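Local coordinates for Exo-poly-alpha-D-galacturonosidase (Thermotoga maritima, PDB 3JUR), which probably hydrolyses the glycosidic bonds of polygalacturonate, the backbone of pectin, working from chain ends as an exopolygalacturonase active at very high temperature, at residues V84-F90 against S130-S136; G107-Y111 against L167-A171; G386-I392 against A413-L419. All coordinates share one frame; numbering follows the deposited sequence.

Contact 1 of 3, residues V84-F90 against S130-S136; sequences VKGTIKF and SGVLDGS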
loop_
_atom_site.group_PDB
_atom_site.type_symbol
_atom_site.label_atom_id
_atom_site.label_comp_id
_atom_site.label_asym_id
_atom_site.label_seq_id
_atom_site.Cartn_x
_atom_site.Cartn_y
_atom_site.Cartn_z
ATOM N N VAL D 84 44.712 27.456 -2.180
ATOM C CA VAL D 84 43.936 28.546 -2.766
ATOM C C VAL D 84 43.011 29.216 -1.747
ATOM O O VAL D 84 42.013 28.615 -1.300
ATOM C CB VAL D 84 43.103 28.062 -3.990
ATOM C CG1 VAL D 84 42.589 29.255 -4.788
ATOM C CG2 VAL D 84 43.932 27.155 -4.888
ATOM N N LYS D 85 43.349 30.455 -1.385
ATOM C CA LYS D 85 42.511 31.275 -0.503
ATOM C C LYS D 85 41.666 32.251 -1.322
ATOM O O LYS D 85 40.482 32.430 -1.047
ATOM C CB LYS D 85 43.364 32.056 0.502
ATOM C CG LYS D 85 44.008 31.222 1.594
ATOM C CD LYS D 85 44.855 32.126 2.493
ATOM C CE LYS D 85 45.356 31.404 3.735
ATOM N NZ LYS D 85 45.995 32.368 4.684
ATOM N N GLY D 86 42.287 32.885 -2.317
ATOM C CA GLY D 86 41.589 33.807 -3.215
ATOM C C GLY D 86 40.948 33.073 -4.382
ATOM O O GLY D 86 40.494 31.939 -4.235
ATOM N N THR D 87 40.913 33.730 -5.537
ATOM C CA THR D 87 40.391 33.150 -6.765
ATOM C C THR D 87 41.529 32.994 -7.774
ATOM O O THR D 87 42.323 33.924 -7.978
ATOM C CB THR D 87 39.266 34.044 -7.376
ATOM O OG1 THR D 87 38.149 34.112 -6.476
ATOM C CG2 THR D 87 38.780 33.505 -8.737
ATOM N N ILE D 88 41.624 31.814 -8.378
ATOM C CA ILE D 88 42.454 31.632 -9.565
ATOM C C ILE D 88 41.520 31.693 -10.768
ATOM O O ILE D 88 40.664 30.816 -10.944
ATOM C CB ILE D 88 43.246 30.293 -9.552
ATOM C CG1 ILE D 88 44.203 30.237 -8.354
ATOM C CG2 ILE D 88 44.023 30.134 -10.851
ATOM C CD1 ILE D 88 44.888 28.892 -8.149
ATOM N N LYS D 89 41.661 32.748 -11.570
ATOM C CA LYS D 89 40.800 32.947 -12.733
ATOM C C LYS D 89 41.597 32.721 -14.006
ATOM O O LYS D 89 42.535 33.468 -14.310
ATOM C CB LYS D 89 40.166 34.345 -12.729
ATOM C CG LYS D 89 39.194 34.580 -13.884
ATOM C CD LYS D 89 38.534 35.959 -13.827
ATOM C CE LYS D 89 37.523 36.135 -14.957
ATOM N NZ LYS D 89 36.490 35.057 -14.923
ATOM N N PHE D 90 41.212 31.691 -14.754
ATOM C CA PHE D 90 41.956 31.288 -15.936
ATOM C C PHE D 90 41.608 32.123 -17.152
ATOM O O PHE D 90 40.436 32.361 -17.430
ATOM C CB PHE D 90 41.770 29.796 -16.201
ATOM C CG PHE D 90 42.407 28.937 -15.157
ATOM C CD1 PHE D 90 41.696 28.558 -14.020
ATOM C CD2 PHE D 90 43.732 28.540 -15.285
ATOM C CE1 PHE D 90 42.290 27.779 -13.041
ATOM C CE2 PHE D 90 44.334 27.761 -14.310
ATOM C CZ PHE D 90 43.616 27.381 -13.190
ATOM N N SER D 130 40.030 27.261 0.731
ATOM C CA SER D 130 38.610 27.548 0.582
ATOM C C SER D 130 38.329 28.571 -0.522
ATOM O O SER D 130 37.264 29.194 -0.542
ATOM C CB SER D 130 38.041 28.045 1.908
ATOM O OG SER D 130 38.663 29.272 2.255
ATOM N N GLY D 131 39.272 28.720 -1.446
ATOM C CA GLY D 131 39.146 29.691 -2.524
ATOM C C GLY D 131 38.459 29.132 -3.752
ATOM O O GLY D 131 37.844 28.070 -3.696
ATOM N N VAL D 132 38.583 29.844 -4.873
ATOM C CA VAL D 132 37.831 29.529 -6.085
ATOM C C VAL D 132 38.749 29.262 -7.280
ATOM O O VAL D 132 39.749 29.964 -7.486
ATOM C CB VAL D 132 36.833 30.680 -6.422
ATOM C CG1 VAL D 132 36.036 30.387 -7.697
ATOM C CG2 VAL D 132 35.895 30.941 -5.242
ATOM N N LEU D 133 38.408 28.237 -8.053
ATOM C CA LEU D 133 39.001 28.032 -9.371
ATOM C C LEU D 133 37.952 28.409 -10.414
ATOM O O LEU D 133 36.871 27.812 -10.481
ATOM C CB LEU D 133 39.476 26.585 -9.554
ATOM C CG LEU D 133 40.389 25.964 -8.484
ATOM C CD1 LEU D 133 40.732 24.534 -8.859
ATOM C CD2 LEU D 133 41.669 26.771 -8.236
ATOM N N ASP D 134 38.267 29.427 -11.206
ATOM C CA ASP D 134 37.319 29.991 -12.169
ATOM C C ASP D 134 37.855 29.816 -13.594
ATOM O O ASP D 134 38.774 30.522 -14.016
ATOM C CB ASP D 134 37.069 31.467 -11.829
ATOM C CG ASP D 134 36.130 32.163 -12.805
ATOM O OD1 ASP D 134 35.597 31.528 -13.750
ATOM O OD2 ASP D 134 35.924 33.375 -12.611
ATOM N N GLY D 135 37.275 28.862 -14.319
ATOM C CA GLY D 135 37.722 28.513 -15.666
ATOM C C GLY D 135 37.364 29.506 -16.756
ATOM O O GLY D 135 37.835 29.373 -17.891
ATOM N N SER D 136 36.522 30.481 -16.409
ATOM C CA SER D 136 36.081 31.555 -17.307
ATOM C C SER D 136 35.321 31.111 -18.563
ATOM O O SER D 136 35.220 31.877 -19.530
ATOM C CB SER D 136 37.249 32.477 -17.692
ATOM O OG SER D 136 37.824 33.078 -16.546
HETATM O O HOH W 1 39.263 31.667 1.152
#

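Contact 2 of 3, residues G107-Y111 against L167-A171; sequences GIELY and LKEMA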
loop_
_atom_site.group_PDB
_atom_site.type_symbol
_atom_site.label_atom_id
_atom_site.label_comp_id
_atom_site.label_asym_id
_atom_site.label_seq_id
_atom_site.Cartn_x
_atom_site.Cartn_y
_atom_site.Cartn_z
ATOM N N GLY D 107 37.107 9.737 -23.350
ATOM C CA GLY D 107 37.590 8.360 -23.274
ATOM C C GLY D 107 38.670 7.938 -24.261
ATOM O O GLY D 107 39.084 6.777 -24.258
ATOM N N ILE D 108 39.130 8.859 -25.104
ATOM C CA ILE D 108 40.209 8.546 -26.052
ATOM C C ILE D 108 41.419 9.466 -25.836
ATOM O O ILE D 108 41.275 10.693 -25.786
ATOM C CB ILE D 108 39.733 8.591 -27.542
ATOM C CG1 ILE D 108 38.606 7.577 -27.791
ATOM C CG2 ILE D 108 40.905 8.316 -28.506
ATOM C CD1 ILE D 108 37.811 7.819 -29.059
ATOM N N GLU D 109 42.598 8.857 -25.699
ATOM C CA GLU D 109 43.846 9.592 -25.493
ATOM C C GLU D 109 44.260 10.375 -26.732
ATOM O O GLU D 109 44.066 9.922 -27.861
ATOM C CB GLU D 109 44.976 8.638 -25.103
ATOM C CG GLU D 109 44.814 8.008 -23.728
ATOM C CD GLU D 109 46.075 7.311 -23.254
ATOM O OE1 GLU D 109 46.316 7.281 -22.025
ATOM O OE2 GLU D 109 46.823 6.796 -24.109
ATOM N N LEU D 110 44.828 11.554 -26.506
ATOM C CA LEU D 110 45.305 12.413 -27.587
ATOM C C LEU D 110 46.273 13.469 -27.052
ATOM O O LEU D 110 46.470 13.594 -25.839
ATOM C CB LEU D 110 44.120 13.094 -28.292
ATOM C CG LEU D 110 43.486 14.334 -27.649
ATOM C CD1 LEU D 110 42.562 15.017 -28.628
ATOM C CD2 LEU D 110 42.748 14.005 -26.354
ATOM N N TYR D 111 46.882 14.216 -27.968
ATOM C CA TYR D 111 47.595 15.435 -27.612
ATOM C C TYR D 111 46.732 16.629 -27.990
ATOM O O TYR D 111 46.298 16.763 -29.137
ATOM C CB TYR D 111 48.982 15.480 -28.261
ATOM C CG TYR D 111 49.985 14.642 -27.509
ATOM C CD1 TYR D 111 50.904 15.232 -26.643
ATOM C CD2 TYR D 111 49.993 13.254 -27.635
ATOM C CE1 TYR D 111 51.824 14.456 -25.935
ATOM C CE2 TYR D 111 50.898 12.471 -26.932
ATOM C CZ TYR D 111 51.811 13.075 -26.084
ATOM O OH TYR D 111 52.709 12.290 -25.391
ATOM N N LEU D 167 39.118 11.681 -34.292
ATOM C CA LEU D 167 39.740 11.049 -33.126
ATOM C C LEU D 167 39.316 9.584 -32.946
ATOM O O LEU D 167 40.151 8.725 -32.647
ATOM C CB LEU D 167 39.459 11.864 -31.852
ATOM C CG LEU D 167 40.033 11.372 -30.517
ATOM C CD1 LEU D 167 41.556 11.351 -30.529
ATOM C CD2 LEU D 167 39.525 12.215 -29.359
ATOM N N LYS D 168 38.025 9.309 -33.126
ATOM C CA LYS D 168 37.506 7.941 -33.012
ATOM C C LYS D 168 38.102 7.036 -34.088
ATOM O O LYS D 168 38.533 5.917 -33.801
ATOM C CB LYS D 168 35.977 7.925 -33.092
ATOM C CG LYS D 168 35.279 8.487 -31.852
ATOM C CD LYS D 168 33.771 8.569 -32.069
ATOM C CE LYS D 168 33.049 9.034 -30.811
ATOM N NZ LYS D 168 31.684 9.549 -31.126
ATOM N N GLU D 169 38.138 7.540 -35.320
ATOM C CA GLU D 169 38.715 6.802 -36.447
ATOM C C GLU D 169 40.194 6.470 -36.248
ATOM O O GLU D 169 40.620 5.356 -36.542
ATOM C CB GLU D 169 38.485 7.549 -37.759
ATOM C CG GLU D 169 37.196 7.136 -38.452
ATOM C CD GLU D 169 36.635 8.207 -39.374
ATOM O OE1 GLU D 169 37.396 8.763 -40.196
ATOM O OE2 GLU D 169 35.418 8.483 -39.279
ATOM N N MET D 170 40.955 7.431 -35.725
ATOM C CA MET D 170 42.368 7.226 -35.395
ATOM C C MET D 170 42.552 6.108 -34.369
ATOM O O MET D 170 43.407 5.242 -34.540
ATOM C CB MET D 170 42.999 8.517 -34.873
ATOM C CG MET D 170 43.247 9.575 -35.928
ATOM S SD MET D 170 43.547 11.196 -35.181
ATOM C CE MET D 170 44.222 12.077 -36.596
ATOM N N ALA D 171 41.746 6.128 -33.310
ATOM C CA ALA D 171 41.811 5.099 -32.277
ATOM C C ALA D 171 41.497 3.723 -32.860
ATOM O O ALA D 171 42.194 2.747 -32.563
ATOM C CB ALA D 171 40.878 5.431 -31.128
#

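Contact 3 of 3, residues G386-I392 against A413-L419; sequences GKYAVRI and AKISVLL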
loop_
_atom_site.group_PDB
_atom_site.type_symbol
_atom_site.label_atom_id
_atom_site.label_comp_id
_atom_site.label_asym_id
_atom_site.label_seq_id
_atom_site.Cartn_x
_atom_site.Cartn_y
_atom_site.Cartn_z
ATOM N N GLY D 386 9.716 11.290 -10.805
ATOM C CA GLY D 386 10.270 10.680 -12.014
ATOM C C GLY D 386 9.251 10.230 -13.047
ATOM O O GLY D 386 8.104 9.934 -12.724
ATOM N N LYS D 387 9.685 10.191 -14.301
ATOM C CA LYS D 387 8.930 9.516 -15.356
ATOM C C LYS D 387 9.009 8.009 -15.131
ATOM O O LYS D 387 8.030 7.298 -15.362
ATOM C CB LYS D 387 9.465 9.902 -16.745
ATOM C CG LYS D 387 9.121 11.330 -17.133
ATOM C CD LYS D 387 10.063 11.926 -18.177
ATOM C CE LYS D 387 9.808 13.432 -18.300
ATOM N NZ LYS D 387 10.694 14.095 -19.305
ATOM N N TYR D 388 10.177 7.547 -14.672
ATOM C CA TYR D 388 10.426 6.136 -14.349
ATOM C C TYR D 388 11.073 5.977 -12.978
ATOM O O TYR D 388 11.972 6.738 -12.621
ATOM C CB TYR D 388 11.369 5.506 -15.375
ATOM C CG TYR D 388 10.821 5.459 -16.779
ATOM C CD1 TYR D 388 10.248 4.290 -17.283
ATOM C CD2 TYR D 388 10.875 6.588 -17.604
ATOM C CE1 TYR D 388 9.747 4.246 -18.581
ATOM C CE2 TYR D 388 10.378 6.557 -18.906
ATOM C CZ TYR D 388 9.818 5.385 -19.385
ATOM O OH TYR D 388 9.325 5.364 -20.662
ATOM N N ALA D 389 10.620 4.993 -12.210
ATOM C CA ALA D 389 11.360 4.598 -11.014
ATOM C C ALA D 389 12.523 3.710 -11.448
ATOM O O ALA D 389 13.682 3.976 -11.113
ATOM C CB ALA D 389 10.443 3.861 -10.013
ATOM N N VAL D 390 12.207 2.661 -12.200
ATOM C CA VAL D 390 13.213 1.711 -12.682
ATOM C C VAL D 390 13.055 1.496 -14.196
ATOM O O VAL D 390 12.005 1.044 -14.670
ATOM C CB VAL D 390 13.126 0.351 -11.951
ATOM C CG1 VAL D 390 14.205 -0.604 -12.455
ATOM C CG2 VAL D 390 13.245 0.519 -10.442
ATOM N N ARG D 391 14.101 1.842 -14.943
ATOM C CA ARG D 391 14.138 1.649 -16.381
ATOM C C ARG D 391 15.417 0.890 -16.736
ATOM O O ARG D 391 16.521 1.432 -16.627
ATOM C CB ARG D 391 14.082 3.004 -17.087
ATOM C CG ARG D 391 13.944 2.931 -18.605
ATOM C CD ARG D 391 13.973 4.330 -19.202
ATOM N NE ARG D 391 13.862 4.301 -20.654
ATOM C CZ ARG D 391 13.788 5.378 -21.436
ATOM N NH1 ARG D 391 13.828 6.606 -20.923
ATOM N NH2 ARG D 391 13.680 5.220 -22.748
ATOM N N ILE D 392 15.263 -0.381 -17.121
ATOM C CA ILE D 392 16.413 -1.259 -17.374
ATOM C C ILE D 392 16.284 -1.884 -18.755
ATOM O O ILE D 392 15.334 -2.615 -19.029
ATOM C CB ILE D 392 16.573 -2.360 -16.276
ATOM C CG1 ILE D 392 16.882 -1.714 -14.923
ATOM C CG2 ILE D 392 17.676 -3.386 -16.670
ATOM C CD1 ILE D 392 16.708 -2.644 -13.723
ATOM N N ALA D 413 6.663 8.264 -9.064
ATOM C CA ALA D 413 7.174 8.006 -10.400
ATOM C C ALA D 413 6.002 7.588 -11.287
ATOM O O ALA D 413 5.121 6.856 -10.846
ATOM C CB ALA D 413 8.239 6.932 -10.369
ATOM N N LYS D 414 5.978 8.064 -12.527
ATOM C CA LYS D 414 4.862 7.754 -13.417
ATOM C C LYS D 414 4.818 6.268 -13.792
ATOM O O LYS D 414 3.795 5.618 -13.617
ATOM C CB LYS D 414 4.866 8.663 -14.652
ATOM C CG LYS D 414 4.315 10.062 -14.346
ATOM C CD LYS D 414 4.418 11.022 -15.538
ATOM C CE LYS D 414 5.702 11.850 -15.492
ATOM N NZ LYS D 414 5.602 13.011 -16.438
ATOM N N ILE D 415 5.933 5.745 -14.294
ATOM C CA ILE D 415 6.075 4.317 -14.553
ATOM C C ILE D 415 6.966 3.697 -13.475
ATOM O O ILE D 415 8.041 4.223 -13.180
ATOM C CB ILE D 415 6.645 4.070 -15.970
ATOM C CG1 ILE D 415 5.617 4.516 -17.015
ATOM C CG2 ILE D 415 7.031 2.589 -16.168
ATOM C CD1 ILE D 415 6.173 4.721 -18.404
ATOM N N SER D 416 6.504 2.605 -12.868
ATOM C CA SER D 416 7.305 1.894 -11.857
ATOM C C SER D 416 8.464 1.114 -12.474
ATOM O O SER D 416 9.619 1.299 -12.083
ATOM C CB SER D 416 6.427 0.957 -11.022
ATOM O OG SER D 416 5.454 1.700 -10.322
ATOM N N VAL D 417 8.161 0.231 -13.425
ATOM C CA VAL D 417 9.200 -0.588 -14.052
ATOM C C VAL D 417 9.054 -0.618 -15.580
ATOM O O VAL D 417 7.969 -0.875 -16.123
ATOM C CB VAL D 417 9.248 -2.048 -13.479
ATOM C CG1 VAL D 417 10.355 -2.892 -14.163
ATOM C CG2 VAL D 417 9.470 -2.041 -11.969
ATOM N N LEU D 418 10.152 -0.311 -16.259
ATOM C CA LEU D 418 10.306 -0.663 -17.659
ATOM C C LEU D 418 11.498 -1.599 -17.705
ATOM O O LEU D 418 12.613 -1.214 -17.335
ATOM C CB LEU D 418 10.514 0.573 -18.548
ATOM C CG LEU D 418 10.645 0.322 -20.060
ATOM C CD1 LEU D 418 10.261 1.544 -20.874
ATOM C CD2 LEU D 418 12.068 -0.092 -20.413
ATOM N N LEU D 419 11.246 -2.837 -18.117
ATOM C CA LEU D 419 12.291 -3.846 -18.231
ATOM C C LEU D 419 12.263 -4.456 -19.621
ATOM O O LEU D 419 11.216 -4.899 -20.084
ATOM C CB LEU D 419 12.117 -4.953 -17.181
ATOM C CG LEU D 419 13.196 -6.054 -17.178
ATOM C CD1 LEU D 419 14.523 -5.537 -16.597
ATOM C CD2 LEU D 419 12.728 -7.303 -16.426
#

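Contact 1 of 3, residues V84-F90 against S130-S136
Backbone hydrogen bonds join residues 84-90 to 130-136, whose strands 87-90 and 132-134 run parallel with axes 4.7 Å apart. Val132 N gives to Gly86 O, Ile88 N to Val132 O, Asp134 N to Ile88 O and Phe90 N to Asp134 O. Ahead of this ladder Gly131 N reaches Val84 O by a more bent bond (131° at the hydrogen); Gly131 sits so close to Gly86 O that a CB would clash there. A water bridges Lys85 O and Ser130 OG.

Charge gathers at the other end. Lys89, extended until its last torsion bends (chi4 56°), brings NZ to Asp134 OD2 at 2.9 Å, from above the carboxylate plane, and to Ser136 OG at 2.9 Å. Ser136 OG in turn donates to Phe90 O at 2.8 Å. Asp134 OD1 accepts from Ser136 N, an Asx turn, and from Asn210.

Among the apolar side chains Leu133 CD2 meets Ile88 CD1 at 3.9 Å and Val84 CG2 at 4.1 Å; on the opposite face Thr87 lies beside Val132, Thr87 OG1 3.7 Å from Val132 CB.

Strand 87-90 lies between 68-75 and 132-134, and 132-134 beside 207-209, whose Ile209 touches Val132 and Asp134: stacked coils of the parallel beta-helix.

Contact 2 of 3, residues G107-Y111 against L167-A171
Ile108 and Leu167 meet as branched aliphatic chains, with no ring or charged plane between the segments; the planar group touched is the Glu109 peptide, whose carbonyl O lies 3.9 Å from Leu167 CD1. The rest is aliphatic contact, methyls against methyl and methylene carbons. The Ile108 and Leu167 side chains lie alongside each other, pointing opposite ways, with Ile108 CG2 within 3.7 Å of Leu167 CD1. The same Ile108 CG2 touches Ala171 CB, one helical turn further on, at 3.9 Å. It is the branch trans to the backbone N, whereas CG1 swings beside that N (chi1 -60°) and carries CD1 to the aliphatic part of Lys168, 3.8 Å from its CG. Ile108 thus straddles the helix surface, one branch on Leu167 and Ala171, the other on Lys168. Leu110 crosses Leu167 at about a right angle and presents its CB to Leu167 CD1 at 3.8 Å, so this one methyl is shared by both strand residues. The strand runs across the helix, their short axes 9.2 Å apart at an angle of 106°. Glu109 points away from the helix, its carboxylate held by Tyr196 and Arg275. The helix 161-173 thereby covers one side of the two-stranded antiparallel sheet 103-105/108-112, where Phe105 touches both Leu110 and Leu167. Helix 270-276 packs nearby, Asp272 against Ile108 and Ile276 against Glu109.

Contact 3 of 3, residues G386-I392 against A413-L419
Successive coils of the right-handed parallel beta-helix, the fold of glycosyl hydrolase family 28, stack here in register, residue on equivalent residue from Gly386 on Ala413 to Ile392 on Leu419. Both segments turn a corner, at Ala389 and at Ser416, and the hydrogen bonds run through it: Ile415 N to Lys387 O, Ala389 N to Ile415 O and Val390 N to Ser416 O, then Leu418 N to Val390 O and Ile392 N to Leu418 O. Inside the bend Ala389 CB packs on Ala413 CB at 3.8 Å. At Gly386 (phi 128°, psi 154°) a side chain would run into the carbonyl O of the residue before it.

On the side of the corner where Tyr388, Arg391, Ile415 and Leu418 project, the tyrosine ring carries the contact. Its CE1 is met obliquely by Ile415 CD1 and by Leu418 CD1, each at 3.6 Å. Arg391 lies over one ring face, CD 4.0 Å above the plane near its centre, extended from CG to NE with CG trans to the backbone N (chi1 -173°). With an alanine here in place of Tyr388, Ile415 and Leu418 would probably lose their common apolar partner and the shaft of Arg391 the surface it rests on. Arg391 also pairs with Glu354 and Glu393, and Lys387 with Glu353. On the buried side, with Val390 and Val417, Leu419 CD1 meets Ile392 CB at 3.8 Å.

Strand 388-393 stands between 357-359 and 415-419; the latter forms a classic beta bulge, at Ser416 and Val417, against the antiparallel strand 444-447, and Met431 of strand 429-431 backs the corner residues.

In the fold
Contacts 1 and 3 are the same kind of coil-on-coil stacking at two places along the beta-helix, their centres about 41 Å apart on opposite sides of the chain's centre. Contact 2 belongs instead to excursions from the beta-helix: residues 107-111 follow strand 87-90, and residues 167-171 follow strand 132-134, so contacts 1 and 2 alternate along the chain. The two strands paired in contact 1 thus lead into the two pieces that meet each other in contact 2, with nearest atoms about 18 Å away. Contact 3 forms later in the chain, its nearest atoms about 20 Å from contact 2 and about 30 Å from contact 1.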